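Local coordinates for protein sortase SrtE1 (Streptomyces coelicolor, PDB 5CUW) that catalyses the transpeptidation that attaches surface proteins carrying a sorting signal to the bacterial cell wall, at residues L43-L48 / N106-G111; V52-G57 / G67-Y72; H94-G99 / P165-K170; P113-T118 / G188-L193; F123-A128 / G177-E182. One frame throughout, in Å; residues are numbered along the deposited sequence.

Followed from the N terminus, the chain opens contact 1 at 43-48 and closes it at 106-111, joining the end of strand 39-45 to the loop before strand 113-117. The span so formed encloses the parallel strand pair of contact 2. Contact 3 opens at 94-99, within that span, but closes only at 165-170, so contacts 1 and 3 cross; contact 3 ties together two loops beside the probable active site. Contact 4 opens after contact 1 has closed, runs from strand 113-117 to the C-terminal tail, and contains contact 5, where strands 121-134 and 171-184 pair. Contact 3 crosses both. Contacts 4 and 5 adjoin, whereas contacts 3 and 5 lie on opposite sides of the chain's centre.

Contact 1 (L43-L48 / N106-G111); sequences LHIPKL and NKLEPG
Lys47 NZ is gripped by several groups of the 106-111 loop and its continuation: it gives a hydrogen bond of 2.8 Å to Lys107 O, forms a salt bridge with Asp112 OD2, one residue past Gly111, and has a long ion pair of 3.7 Å with Glu109 OE1. The carbonyl of Lys107 is met in its own plane, with a C=O...NZ angle of 156°. Two carboxylates so near would probably favour the protonated ammonium. Asp112 OD2 also accepts from Glu109 N, helping to set the loop around the lysine. The Lys47 chain runs fully extended, with CG anti to the backbone N (chi1 -174°), sliding past Leu108 in the opposite direction. Beneath this polar grip the apolar contact converges on a single methyl, Leu108 CD2. Ile45 CG2 reaches it at 4.0 Å, and Leu48 CD2 comes equally near; both side chains cross the leucine at about a right angle. A bond from Leu48 N to Ile45 O folds the backbone so that both can face it. The contact sits where strand 39-45, flanked in the sortase sheet by strands 50-56 and 113-117, turns out of the sheet, while Leu108 also packs on Met127 of strand 121-134.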
# COMPACT_ATOMS: atom_id res chain seq x y z
N LEU A 43 -3.01 5.94 -5.96
CA LEU A 43 -2.59 4.55 -6.07
C LEU A 43 -3.35 3.85 -7.20
O LEU A 43 -4.58 3.91 -7.24
CB LEU A 43 -2.81 3.81 -4.77
CG LEU A 43 -2.31 2.36 -4.72
CD1 LEU A 43 -0.79 2.34 -4.63
CD2 LEU A 43 -2.93 1.61 -3.55
N HIS A 44 -2.63 3.20 -8.12
CA HIS A 44 -3.24 2.48 -9.23
C HIS A 44 -2.92 0.99 -9.10
O HIS A 44 -1.77 0.62 -8.93
CB HIS A 44 -2.74 2.96 -10.59
CG HIS A 44 -2.91 4.43 -10.84
ND1 HIS A 44 -3.88 4.93 -11.68
CD2 HIS A 44 -2.22 5.50 -10.38
CE1 HIS A 44 -3.79 6.25 -11.72
NE2 HIS A 44 -2.79 6.62 -10.94
N ILE A 45 -3.94 0.15 -9.19
CA ILE A 45 -3.71 -1.29 -9.29
C ILE A 45 -4.55 -1.78 -10.46
O ILE A 45 -5.71 -2.16 -10.29
CB ILE A 45 -4.08 -2.05 -7.99
CG1 ILE A 45 -3.57 -1.29 -6.76
CG2 ILE A 45 -3.48 -3.47 -7.99
CD1 ILE A 45 -3.91 -1.96 -5.46
N PRO A 46 -3.95 -1.76 -11.67
CA PRO A 46 -4.63 -2.06 -12.94
C PRO A 46 -5.34 -3.40 -12.96
O PRO A 46 -6.41 -3.49 -13.55
CB PRO A 46 -3.48 -2.04 -13.95
CG PRO A 46 -2.51 -1.07 -13.37
CD PRO A 46 -2.57 -1.29 -11.88
N LYS A 47 -4.79 -4.43 -12.33
CA LYS A 47 -5.44 -5.74 -12.37
C LYS A 47 -6.78 -5.71 -11.64
O LYS A 47 -7.70 -6.44 -12.00
CB LYS A 47 -4.54 -6.81 -11.75
CG LYS A 47 -5.09 -8.23 -11.89
CD LYS A 47 -4.13 -9.22 -11.25
CE LYS A 47 -4.53 -10.66 -11.50
NZ LYS A 47 -3.59 -11.57 -10.77
N LEU A 48 -6.87 -4.86 -10.63
CA LEU A 48 -8.04 -4.79 -9.77
C LEU A 48 -8.99 -3.64 -10.15
O LEU A 48 -10.00 -3.43 -9.48
CB LEU A 48 -7.61 -4.65 -8.30
CG LEU A 48 -6.50 -5.59 -7.82
CD1 LEU A 48 -6.25 -5.43 -6.32
CD2 LEU A 48 -6.82 -7.04 -8.15
N ASN A 106 -5.90 -9.91 -2.50
CA ASN A 106 -5.46 -11.30 -2.44
C ASN A 106 -5.51 -11.97 -3.81
O ASN A 106 -5.16 -13.14 -3.93
CB ASN A 106 -6.28 -12.10 -1.44
CG ASN A 106 -7.76 -12.13 -1.78
OD1 ASN A 106 -8.28 -11.23 -2.44
ND2 ASN A 106 -8.45 -13.15 -1.30
N LYS A 107 -5.92 -11.23 -4.84
CA LYS A 107 -5.93 -11.78 -6.19
C LYS A 107 -4.68 -11.35 -6.97
O LYS A 107 -4.46 -11.76 -8.11
CB LYS A 107 -7.19 -11.37 -6.94
CG LYS A 107 -8.46 -11.98 -6.37
CD LYS A 107 -8.34 -13.50 -6.28
CE LYS A 107 -9.61 -14.15 -5.74
NZ LYS A 107 -9.41 -15.58 -5.37
N LEU A 108 -3.85 -10.54 -6.34
CA LEU A 108 -2.57 -10.17 -6.91
C LEU A 108 -1.61 -11.36 -6.95
O LEU A 108 -1.55 -12.15 -6.01
CB LEU A 108 -1.95 -9.03 -6.12
CG LEU A 108 -2.73 -7.73 -6.28
CD1 LEU A 108 -2.11 -6.60 -5.48
CD2 LEU A 108 -2.83 -7.39 -7.75
N GLU A 109 -0.87 -11.47 -8.05
CA GLU A 109 0.12 -12.52 -8.25
C GLU A 109 1.48 -11.88 -8.46
O GLU A 109 1.55 -10.74 -8.89
CB GLU A 109 -0.26 -13.39 -9.44
CG GLU A 109 -1.54 -14.17 -9.23
CD GLU A 109 -1.96 -14.94 -10.46
OE1 GLU A 109 -1.57 -14.55 -11.58
OE2 GLU A 109 -2.69 -15.94 -10.30
N PRO A 110 2.57 -12.63 -8.18
CA PRO A 110 3.91 -12.07 -8.33
C PRO A 110 4.14 -11.42 -9.70
O PRO A 110 3.91 -12.06 -10.72
CB PRO A 110 4.81 -13.29 -8.15
CG PRO A 110 4.06 -14.13 -7.18
CD PRO A 110 2.61 -13.99 -7.62
N GLY A 111 4.56 -10.17 -9.71
CA GLY A 111 4.77 -9.47 -10.96
C GLY A 111 3.68 -8.46 -11.30
O GLY A 111 3.90 -7.58 -12.14

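Contact 2 (V52-G57 / G67-Y72); sequences VPIAEG and GMVGHY
Val69 wedges between Val52 and Ile54 in a beta-alpha-beta crossover, in which strand 50-56 leads through helix 60-64 to its parallel neighbour 69-71. Val69 CG1 faces Val52 CG1 at 4.0 Å, and Val69 CG2 presses closer, 3.6 Å from Ile54 CG1. On the side of Ala55, Met68 packs against strand 50-56. Met68 SD lies beside Pro53 CB, and the bend at the last torsion (chi3 -81°) turns Met68 CE in to 4.0 Å from Ala55 CB, with Val63 of the helix packing on both Met68 and Ala55. Farther along, Gly70 has no side chain, and Gly57 O fits in close, 3.3 Å from Gly70 CA; this oxygen is buried without a polar partner. Backbone bonds such as Ala55 N to Val69 O hold the parallel register. This pairing delivers the chain to Tyr72, a probable substrate-recognition residue whose OH bonds to Thr161. On the face shared with Ile54 and Val69, Glu56 and His71 lie side by side, carboxylate and ring planes 35° apart, and Thr79 OG1 bonds to His71 NE2. On the ring's other nitrogen, His71 ND1 donates in the ring plane to the syn side of Glu56 OE1 over 2.7 Å.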
# COMPACT_ATOMS: atom_id res chain seq x y z
N VAL A 52 -7.21 5.19 -6.56
CA VAL A 52 -7.66 5.67 -5.27
C VAL A 52 -6.62 6.59 -4.63
O VAL A 52 -5.42 6.33 -4.69
CB VAL A 52 -7.97 4.50 -4.32
CG1 VAL A 52 -6.72 3.62 -4.07
CG2 VAL A 52 -8.59 4.99 -3.02
N PRO A 53 -7.09 7.69 -4.03
CA PRO A 53 -6.12 8.65 -3.49
C PRO A 53 -5.47 8.12 -2.22
O PRO A 53 -6.10 7.36 -1.47
CB PRO A 53 -6.98 9.90 -3.20
CG PRO A 53 -8.31 9.66 -3.95
CD PRO A 53 -8.47 8.17 -3.92
N ILE A 54 -4.22 8.50 -2.00
CA ILE A 54 -3.52 8.22 -0.75
C ILE A 54 -3.48 9.49 0.09
O ILE A 54 -3.14 10.56 -0.41
CB ILE A 54 -2.06 7.73 -0.99
CG1 ILE A 54 -2.02 6.58 -1.99
CG2 ILE A 54 -1.40 7.34 0.35
CD1 ILE A 54 -0.59 6.12 -2.30
N ALA A 55 -3.84 9.38 1.37
CA ALA A 55 -3.77 10.54 2.25
C ALA A 55 -2.83 10.23 3.41
O ALA A 55 -2.50 9.09 3.66
CB ALA A 55 -5.15 10.91 2.76
N GLU A 56 -2.40 11.27 4.12
CA GLU A 56 -1.48 11.07 5.23
C GLU A 56 -2.26 10.62 6.47
O GLU A 56 -3.24 11.25 6.85
CB GLU A 56 -0.70 12.37 5.52
CG GLU A 56 0.38 12.23 6.59
CD GLU A 56 1.59 11.41 6.14
OE1 GLU A 56 1.45 10.60 5.20
OE2 GLU A 56 2.68 11.57 6.72
N GLY A 57 -1.82 9.53 7.10
CA GLY A 57 -2.49 9.04 8.29
C GLY A 57 -3.55 8.00 7.99
O GLY A 57 -4.04 7.91 6.86
N GLY A 67 -13.11 6.92 1.59
CA GLY A 67 -12.82 6.18 0.38
C GLY A 67 -11.37 6.30 -0.06
O GLY A 67 -11.06 6.00 -1.21
N MET A 68 -10.48 6.72 0.84
CA MET A 68 -9.07 6.84 0.49
C MET A 68 -8.23 5.76 1.17
O MET A 68 -8.68 5.13 2.12
CB MET A 68 -8.54 8.22 0.86
CG MET A 68 -9.30 9.35 0.19
SD MET A 68 -8.51 10.95 0.42
CE MET A 68 -9.08 11.39 2.06
N VAL A 69 -7.01 5.53 0.69
CA VAL A 69 -6.12 4.66 1.44
C VAL A 69 -5.16 5.55 2.20
O VAL A 69 -4.89 6.68 1.79
CB VAL A 69 -5.34 3.65 0.57
CG1 VAL A 69 -6.30 2.77 -0.22
CG2 VAL A 69 -4.35 4.34 -0.35
N GLY A 70 -4.69 5.04 3.33
CA GLY A 70 -3.92 5.83 4.28
C GLY A 70 -2.49 5.39 4.42
O GLY A 70 -2.19 4.19 4.52
N HIS A 71 -1.60 6.38 4.41
CA HIS A 71 -0.18 6.17 4.68
C HIS A 71 0.08 6.17 6.19
O HIS A 71 -0.21 7.15 6.87
CB HIS A 71 0.64 7.25 3.99
CG HIS A 71 2.11 7.21 4.31
ND1 HIS A 71 2.81 8.33 4.70
CD2 HIS A 71 3.00 6.19 4.30
CE1 HIS A 71 4.08 8.00 4.91
NE2 HIS A 71 4.22 6.71 4.68
N TYR A 72 0.63 5.08 6.71
CA TYR A 72 0.91 5.00 8.15
C TYR A 72 1.86 6.14 8.51
O TYR A 72 2.96 6.22 7.97
CB TYR A 72 1.51 3.65 8.54
CG TYR A 72 0.52 2.50 8.57
CD1 TYR A 72 0.28 1.74 7.44
CD2 TYR A 72 -0.14 2.17 9.74
CE1 TYR A 72 -0.60 0.66 7.48
CE2 TYR A 72 -1.03 1.11 9.78
CZ TYR A 72 -1.26 0.36 8.65
OH TYR A 72 -2.13 -0.69 8.68

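Contact 3 (H94-G99 / P165-K170); sequences HRNTHG and PEFTSK
Two loops bordering the probable sortase active site meet here, Arg95 and Asn96 of one touching Glu166 and Phe167 of the other. The first loop begins with His94, a likely catalytic residue; the second joins the strands that carry the other two, Cys163 and Arg172. Its type II beta turn, from Pro165 to Thr168, presents the Phe167 N-H to Asn96 OD1 over 2.6 Å. The donor stands well above the carbonyl plane, 60° out of it. The same amide uses its other end: Asn96 ND2 donates to the anti side of Glu166 OE2 at 2.7 Å, in the amide plane. OE2 also forms a salt bridge with Arg103 NE. Gripped at both ends, the Asn96 amide is stacked on the Phe167 ring, their planes 18° apart, with ND2 over one face. Arg95 bends at its second torsion (chi2 86°), bringing the guanidinium across Glu166, whose CG lies over the centre of one face, 3.7 Å from Arg95 CZ. The arginine N-H groups are used mainly elsewhere, NE donating to Arg103 O and NH1 to Cys163 O, which ties this loop to the cysteine strand. At the guanidinium edge, in plane, Arg95 NH2 donates to a water at 2.8 Å.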
# COMPACT_ATOMS: atom_id res chain seq x y z
N HIS A 94 -9.70 -0.06 3.19
CA HIS A 94 -10.86 -0.88 3.51
C HIS A 94 -10.96 -2.13 2.63
O HIS A 94 -10.66 -2.09 1.42
CB HIS A 94 -12.16 -0.07 3.35
CG HIS A 94 -12.56 0.70 4.57
ND1 HIS A 94 -12.32 0.25 5.85
CD2 HIS A 94 -13.20 1.88 4.70
CE1 HIS A 94 -12.78 1.13 6.72
NE2 HIS A 94 -13.33 2.13 6.05
N ARG A 95 -11.45 -3.21 3.22
CA ARG A 95 -11.73 -4.43 2.49
C ARG A 95 -13.15 -4.40 1.92
O ARG A 95 -13.40 -4.94 0.84
CB ARG A 95 -11.56 -5.66 3.40
CG ARG A 95 -11.70 -7.02 2.70
CD ARG A 95 -10.36 -7.46 2.11
NE ARG A 95 -10.47 -8.70 1.35
CZ ARG A 95 -10.41 -9.92 1.88
NH1 ARG A 95 -10.21 -10.05 3.19
NH2 ARG A 95 -10.54 -11.00 1.12
N ASN A 96 -14.09 -3.78 2.64
CA ASN A 96 -15.51 -3.96 2.32
C ASN A 96 -16.47 -2.77 2.25
O ASN A 96 -17.65 -2.97 1.96
CB ASN A 96 -16.12 -4.94 3.32
CG ASN A 96 -15.71 -6.35 3.07
OD1 ASN A 96 -14.97 -6.94 3.85
ND2 ASN A 96 -16.17 -6.91 1.95
N THR A 97 -16.02 -1.56 2.52
CA THR A 97 -16.92 -0.41 2.38
C THR A 97 -16.21 0.72 1.67
O THR A 97 -15.05 0.59 1.30
CB THR A 97 -17.44 0.11 3.74
OG1 THR A 97 -16.33 0.53 4.55
CG2 THR A 97 -18.22 -0.97 4.47
N HIS A 98 -16.94 1.82 1.47
CA HIS A 98 -16.39 3.06 0.91
C HIS A 98 -15.45 2.84 -0.26
O HIS A 98 -14.30 3.26 -0.23
CB HIS A 98 -15.68 3.85 2.01
CG HIS A 98 -16.62 4.39 3.05
ND1 HIS A 98 -16.73 3.84 4.31
CD2 HIS A 98 -17.53 5.39 2.99
CE1 HIS A 98 -17.64 4.50 5.00
NE2 HIS A 98 -18.14 5.45 4.22
N GLY A 99 -15.94 2.18 -1.30
CA GLY A 99 -15.16 1.99 -2.50
C GLY A 99 -14.29 0.74 -2.44
O GLY A 99 -13.77 0.30 -3.47
N PRO A 165 -11.33 -11.99 7.74
CA PRO A 165 -12.06 -12.21 6.48
C PRO A 165 -12.97 -11.03 6.15
O PRO A 165 -13.02 -10.06 6.90
CB PRO A 165 -12.90 -13.45 6.79
CG PRO A 165 -13.15 -13.37 8.25
CD PRO A 165 -11.88 -12.80 8.84
N GLU A 166 -13.69 -11.13 5.04
CA GLU A 166 -14.52 -10.01 4.59
C GLU A 166 -15.62 -9.70 5.60
O GLU A 166 -16.11 -10.58 6.28
CB GLU A 166 -15.12 -10.29 3.22
CG GLU A 166 -14.10 -10.28 2.09
CD GLU A 166 -14.75 -10.08 0.72
OE1 GLU A 166 -14.38 -10.82 -0.22
OE2 GLU A 166 -15.62 -9.20 0.59
N PHE A 167 -15.96 -8.42 5.69
CA PHE A 167 -17.01 -7.93 6.58
C PHE A 167 -16.67 -8.11 8.06
O PHE A 167 -17.53 -7.93 8.92
CB PHE A 167 -18.34 -8.62 6.27
CG PHE A 167 -18.73 -8.53 4.82
CD1 PHE A 167 -19.19 -7.34 4.29
CD2 PHE A 167 -18.64 -9.64 4.00
CE1 PHE A 167 -19.55 -7.26 2.95
CE2 PHE A 167 -18.99 -9.57 2.67
CZ PHE A 167 -19.45 -8.37 2.15
N THR A 168 -15.41 -8.45 8.35
CA THR A 168 -14.93 -8.49 9.73
C THR A 168 -13.64 -7.68 9.87
O THR A 168 -13.09 -7.19 8.88
CB THR A 168 -14.64 -9.92 10.22
OG1 THR A 168 -13.27 -10.26 9.93
CG2 THR A 168 -15.57 -10.93 9.56
N SER A 169 -13.16 -7.54 11.10
CA SER A 169 -11.88 -6.89 11.36
C SER A 169 -11.04 -7.78 12.27
O SER A 169 -10.17 -7.31 13.00
CB SER A 169 -12.07 -5.51 11.99
OG SER A 169 -12.81 -5.59 13.20
N LYS A 170 -11.30 -9.08 12.19
CA LYS A 170 -10.72 -10.08 13.08
C LYS A 170 -9.22 -10.20 12.86
O LYS A 170 -8.43 -10.12 13.81
CB LYS A 170 -11.41 -11.42 12.87
CG LYS A 170 -11.10 -12.47 13.92
CD LYS A 170 -12.32 -13.33 14.20
CE LYS A 170 -12.78 -14.10 12.96
NZ LYS A 170 -11.88 -15.24 12.63
O HOH W 1 -11.45 -10.82 -1.50

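Contact 4 (P113-T118 / G188-L193); sequences PIVVET and GKPDAL
Val115 faces the C-terminal tail with its whole branched side chain, and each carbon finds a partner. CB lies 4.1 Å from Leu193 CD2. One branch, CG1, is set anti to the backbone N (chi1 180°), which carries it to Leu193 CD1 at 3.8 Å, with Pro190 CG more loosely against it at 4.4 Å. The other branch, CG2, is shared: Leu193 CD2 approaches to 3.9 Å, and Ala192 CB is hardly farther off. Two methyls of the valine thus meet two methyls of the leucine, one opposite each. The setting is the outer surface of the sortase beta-barrel: Ile114 and Val116 point the other way, to pack on Leu43, while the tail beyond strand 171-184 folds back over Val115. A short 3-10 turn, 191-193, makes the tail compact, with Leu193 N bonded to Pro190 O. With an alanine at Leu193 both branches are gone, and Val115 CG1 would probably lose its nearest partner in the tail, opening a gap between strand and turn. Pro190 also covers Tyr122 and Val124 of the neighbouring strand, while Leu193 reaches on to His44. At the start of strand 113-117, Pro113 CB meets Ala192 CB at 3.7 Å.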
# COMPACT_ATOMS: atom_id res chain seq x y z
N PRO A 113 1.67 -5.25 -11.32
CA PRO A 113 2.08 -3.88 -10.97
C PRO A 113 1.15 -3.14 -10.01
O PRO A 113 -0.08 -3.29 -10.05
CB PRO A 113 2.11 -3.17 -12.32
CG PRO A 113 1.16 -3.95 -13.18
CD PRO A 113 1.32 -5.38 -12.74
N ILE A 114 1.77 -2.34 -9.15
CA ILE A 114 1.10 -1.44 -8.22
C ILE A 114 1.78 -0.10 -8.39
O ILE A 114 2.98 0.02 -8.17
CB ILE A 114 1.23 -1.93 -6.76
CG1 ILE A 114 0.56 -3.30 -6.60
CG2 ILE A 114 0.66 -0.92 -5.79
CD1 ILE A 114 1.31 -4.22 -5.64
N VAL A 115 1.03 0.92 -8.80
CA VAL A 115 1.66 2.18 -9.16
C VAL A 115 1.26 3.33 -8.24
O VAL A 115 0.07 3.63 -8.06
CB VAL A 115 1.34 2.57 -10.61
CG1 VAL A 115 2.00 3.90 -10.98
CG2 VAL A 115 1.77 1.46 -11.58
N VAL A 116 2.26 4.01 -7.69
CA VAL A 116 2.03 5.22 -6.91
C VAL A 116 2.36 6.44 -7.76
O VAL A 116 3.51 6.63 -8.15
CB VAL A 116 2.87 5.28 -5.63
CG1 VAL A 116 2.64 6.60 -4.91
CG2 VAL A 116 2.54 4.10 -4.70
N GLU A 117 1.35 7.26 -8.04
CA GLU A 117 1.53 8.48 -8.82
C GLU A 117 1.57 9.71 -7.92
O GLU A 117 0.62 10.00 -7.19
CB GLU A 117 0.40 8.63 -9.84
CG GLU A 117 0.38 9.99 -10.53
CD GLU A 117 -0.76 10.14 -11.53
OE1 GLU A 117 -1.71 9.32 -11.50
OE2 GLU A 117 -0.70 11.08 -12.35
N THR A 118 2.68 10.44 -7.97
CA THR A 118 2.81 11.69 -7.22
C THR A 118 2.82 12.86 -8.18
O THR A 118 2.68 12.67 -9.39
CB THR A 118 4.08 11.70 -6.36
OG1 THR A 118 5.23 11.77 -7.21
CG2 THR A 118 4.16 10.46 -5.51
N GLY A 188 5.78 10.72 -19.08
CA GLY A 188 4.47 10.13 -19.29
C GLY A 188 4.22 8.89 -18.44
O GLY A 188 5.06 8.52 -17.62
N LYS A 189 3.07 8.26 -18.64
CA LYS A 189 2.70 7.08 -17.86
C LYS A 189 3.66 5.93 -18.11
O LYS A 189 4.15 5.76 -19.22
CB LYS A 189 1.28 6.62 -18.20
CG LYS A 189 0.18 7.53 -17.68
CD LYS A 189 -1.20 7.03 -18.11
N PRO A 190 3.93 5.13 -17.07
CA PRO A 190 4.68 3.89 -17.25
C PRO A 190 3.84 2.86 -18.00
O PRO A 190 2.62 3.02 -18.07
CB PRO A 190 4.97 3.43 -15.81
CG PRO A 190 3.90 4.06 -14.99
CD PRO A 190 3.54 5.35 -15.66
N ASP A 191 4.50 1.85 -18.56
CA ASP A 191 3.81 0.79 -19.30
C ASP A 191 2.63 0.21 -18.52
O ASP A 191 1.59 -0.11 -19.10
CB ASP A 191 4.78 -0.33 -19.66
CG ASP A 191 5.45 -0.13 -21.00
OD1 ASP A 191 5.28 0.96 -21.58
OD2 ASP A 191 6.14 -1.06 -21.47
N ALA A 192 2.80 0.09 -17.21
CA ALA A 192 1.80 -0.54 -16.36
C ALA A 192 0.44 0.15 -16.41
O ALA A 192 -0.59 -0.47 -16.16
CB ALA A 192 2.30 -0.59 -14.93
N LEU A 193 0.42 1.45 -16.73
CA LEU A 193 -0.84 2.19 -16.74
C LEU A 193 -1.44 2.35 -18.14
O LEU A 193 -2.39 3.10 -18.32
CB LEU A 193 -0.64 3.56 -16.10
CG LEU A 193 -0.24 3.50 -14.63
CD1 LEU A 193 -0.13 4.89 -14.03
CD2 LEU A 193 -1.23 2.65 -13.85

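Contact 5 (F123-A128 / G177-E182); sequences FVYKMA and GKMVEE
The Tyr125 ring receives Met179 CG over one face, and the Phe123 ring has the sulfur of the same methionine at its edge. Met179 SD lies 5.3 Å from the centroid of the Phe123 ring, 79° off the normal, a Met-aromatic contact. Toward Tyr125 the sulfur stands obliquely, at the same separation from the centroid, a second Met-aromatic contact. Its methyl joins the two rings: bent round at the last torsion (chi3 -71°), Met179 CE comes to 3.6 Å from Phe123 CD1 and to 3.2 Å from Tyr125 OH. Phe123 also runs alongside Glu182, whose CG approaches CE1 of the ring obliquely, while the carboxylate goes on to Arg156 and Lys85. With an alanine in place of Tyr125, Met179 is likely to lose the aromatic face under its CG and the support for its CE methyl, leaving the methyl freer to turn. These rings project from an antiparallel pair within the sortase barrel, strand 121-134 against strand 171-184, interrupted by a classic beta bulge. Val180 and Glu181 both face Val124, whose carbonyl takes a nearly straight bond from Val180 N at 2.8 Å and a weak one from Glu181 N. Val124 N donates to Glu181 O. Beyond the bulge, the Lys126 and Lys178 backbones bond reciprocally. Val124, on the face away from the rings, sends CG1 to within 3.6 Å of Val180 CG2, and Lys126 CG lies across Val180.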
# COMPACT_ATOMS: atom_id res chain seq x y z
N PHE A 123 5.90 5.81 -9.34
CA PHE A 123 6.65 4.74 -8.70
C PHE A 123 5.98 3.40 -9.00
O PHE A 123 4.87 3.14 -8.54
CB PHE A 123 6.72 4.97 -7.19
CG PHE A 123 7.47 6.21 -6.81
CD1 PHE A 123 8.86 6.21 -6.75
CD2 PHE A 123 6.79 7.38 -6.52
CE1 PHE A 123 9.55 7.37 -6.40
CE2 PHE A 123 7.47 8.53 -6.19
CZ PHE A 123 8.85 8.53 -6.13
N VAL A 124 6.65 2.57 -9.79
CA VAL A 124 6.07 1.28 -10.16
C VAL A 124 6.61 0.16 -9.28
O VAL A 124 7.81 -0.12 -9.32
CB VAL A 124 6.35 0.93 -11.64
CG1 VAL A 124 5.77 -0.46 -11.97
CG2 VAL A 124 5.75 1.99 -12.55
N TYR A 125 5.73 -0.46 -8.51
CA TYR A 125 6.07 -1.65 -7.75
C TYR A 125 5.47 -2.88 -8.39
O TYR A 125 4.47 -2.80 -9.11
CB TYR A 125 5.55 -1.55 -6.31
CG TYR A 125 6.06 -0.37 -5.51
CD1 TYR A 125 5.44 0.86 -5.60
CD2 TYR A 125 7.11 -0.51 -4.61
CE1 TYR A 125 5.87 1.96 -4.85
CE2 TYR A 125 7.55 0.60 -3.84
CZ TYR A 125 6.93 1.82 -3.96
OH TYR A 125 7.36 2.90 -3.20
N LYS A 126 6.07 -4.03 -8.12
CA LYS A 126 5.45 -5.31 -8.50
C LYS A 126 5.24 -6.18 -7.27
O LYS A 126 6.09 -6.24 -6.38
CB LYS A 126 6.30 -6.01 -9.56
CG LYS A 126 6.17 -5.32 -10.92
CD LYS A 126 6.81 -6.10 -12.05
CE LYS A 126 6.71 -5.31 -13.35
NZ LYS A 126 7.64 -5.84 -14.39
N MET A 127 4.08 -6.84 -7.23
CA MET A 127 3.71 -7.71 -6.12
C MET A 127 4.76 -8.79 -5.95
O MET A 127 5.24 -9.36 -6.93
CB MET A 127 2.32 -8.33 -6.36
CG MET A 127 1.77 -9.18 -5.22
SD MET A 127 2.21 -10.95 -5.29
CE MET A 127 1.49 -11.53 -3.76
N ALA A 128 5.16 -9.04 -4.71
CA ALA A 128 6.22 -10.02 -4.45
C ALA A 128 5.80 -11.10 -3.46
O ALA A 128 6.17 -12.25 -3.61
CB ALA A 128 7.47 -9.31 -3.93
N GLY A 177 5.17 -5.52 -2.16
CA GLY A 177 5.74 -5.37 -3.49
C GLY A 177 7.13 -4.75 -3.43
O GLY A 177 7.55 -4.25 -2.38
N LYS A 178 7.84 -4.78 -4.56
CA LYS A 178 9.19 -4.23 -4.68
C LYS A 178 9.27 -3.26 -5.84
O LYS A 178 8.76 -3.57 -6.92
CB LYS A 178 10.22 -5.33 -4.90
CG LYS A 178 10.29 -6.38 -3.83
CD LYS A 178 11.36 -7.40 -4.16
CE LYS A 178 11.16 -7.98 -5.56
NZ LYS A 178 12.20 -8.99 -5.90
N MET A 179 9.96 -2.14 -5.68
CA MET A 179 10.00 -1.13 -6.73
C MET A 179 10.79 -1.60 -7.94
O MET A 179 11.87 -2.18 -7.80
CB MET A 179 10.59 0.17 -6.20
CG MET A 179 10.27 1.37 -7.11
SD MET A 179 10.98 2.91 -6.49
CE MET A 179 9.94 3.21 -5.05
N VAL A 180 10.27 -1.35 -9.14
CA VAL A 180 10.98 -1.73 -10.35
C VAL A 180 11.27 -0.53 -11.27
O VAL A 180 12.14 -0.62 -12.13
CB VAL A 180 10.20 -2.81 -11.15
CG1 VAL A 180 10.08 -4.07 -10.31
CG2 VAL A 180 8.83 -2.30 -11.53
N GLU A 181 10.55 0.58 -11.07
CA GLU A 181 10.77 1.78 -11.88
C GLU A 181 10.43 3.06 -11.10
O GLU A 181 9.43 3.13 -10.40
CB GLU A 181 9.93 1.75 -13.17
CG GLU A 181 10.28 2.89 -14.14
CD GLU A 181 9.41 2.97 -15.40
OE1 GLU A 181 8.42 2.20 -15.53
OE2 GLU A 181 9.71 3.82 -16.27
N GLU A 182 11.32 4.04 -11.19
CA GLU A 182 11.03 5.38 -10.68
C GLU A 182 11.05 6.28 -11.91
O GLU A 182 12.09 6.48 -12.52
CB GLU A 182 12.07 5.82 -9.64
CG GLU A 182 11.86 7.23 -9.10
CD GLU A 182 12.90 7.64 -8.06
OE1 GLU A 182 13.78 6.81 -7.74
OE2 GLU A 182 12.85 8.78 -7.57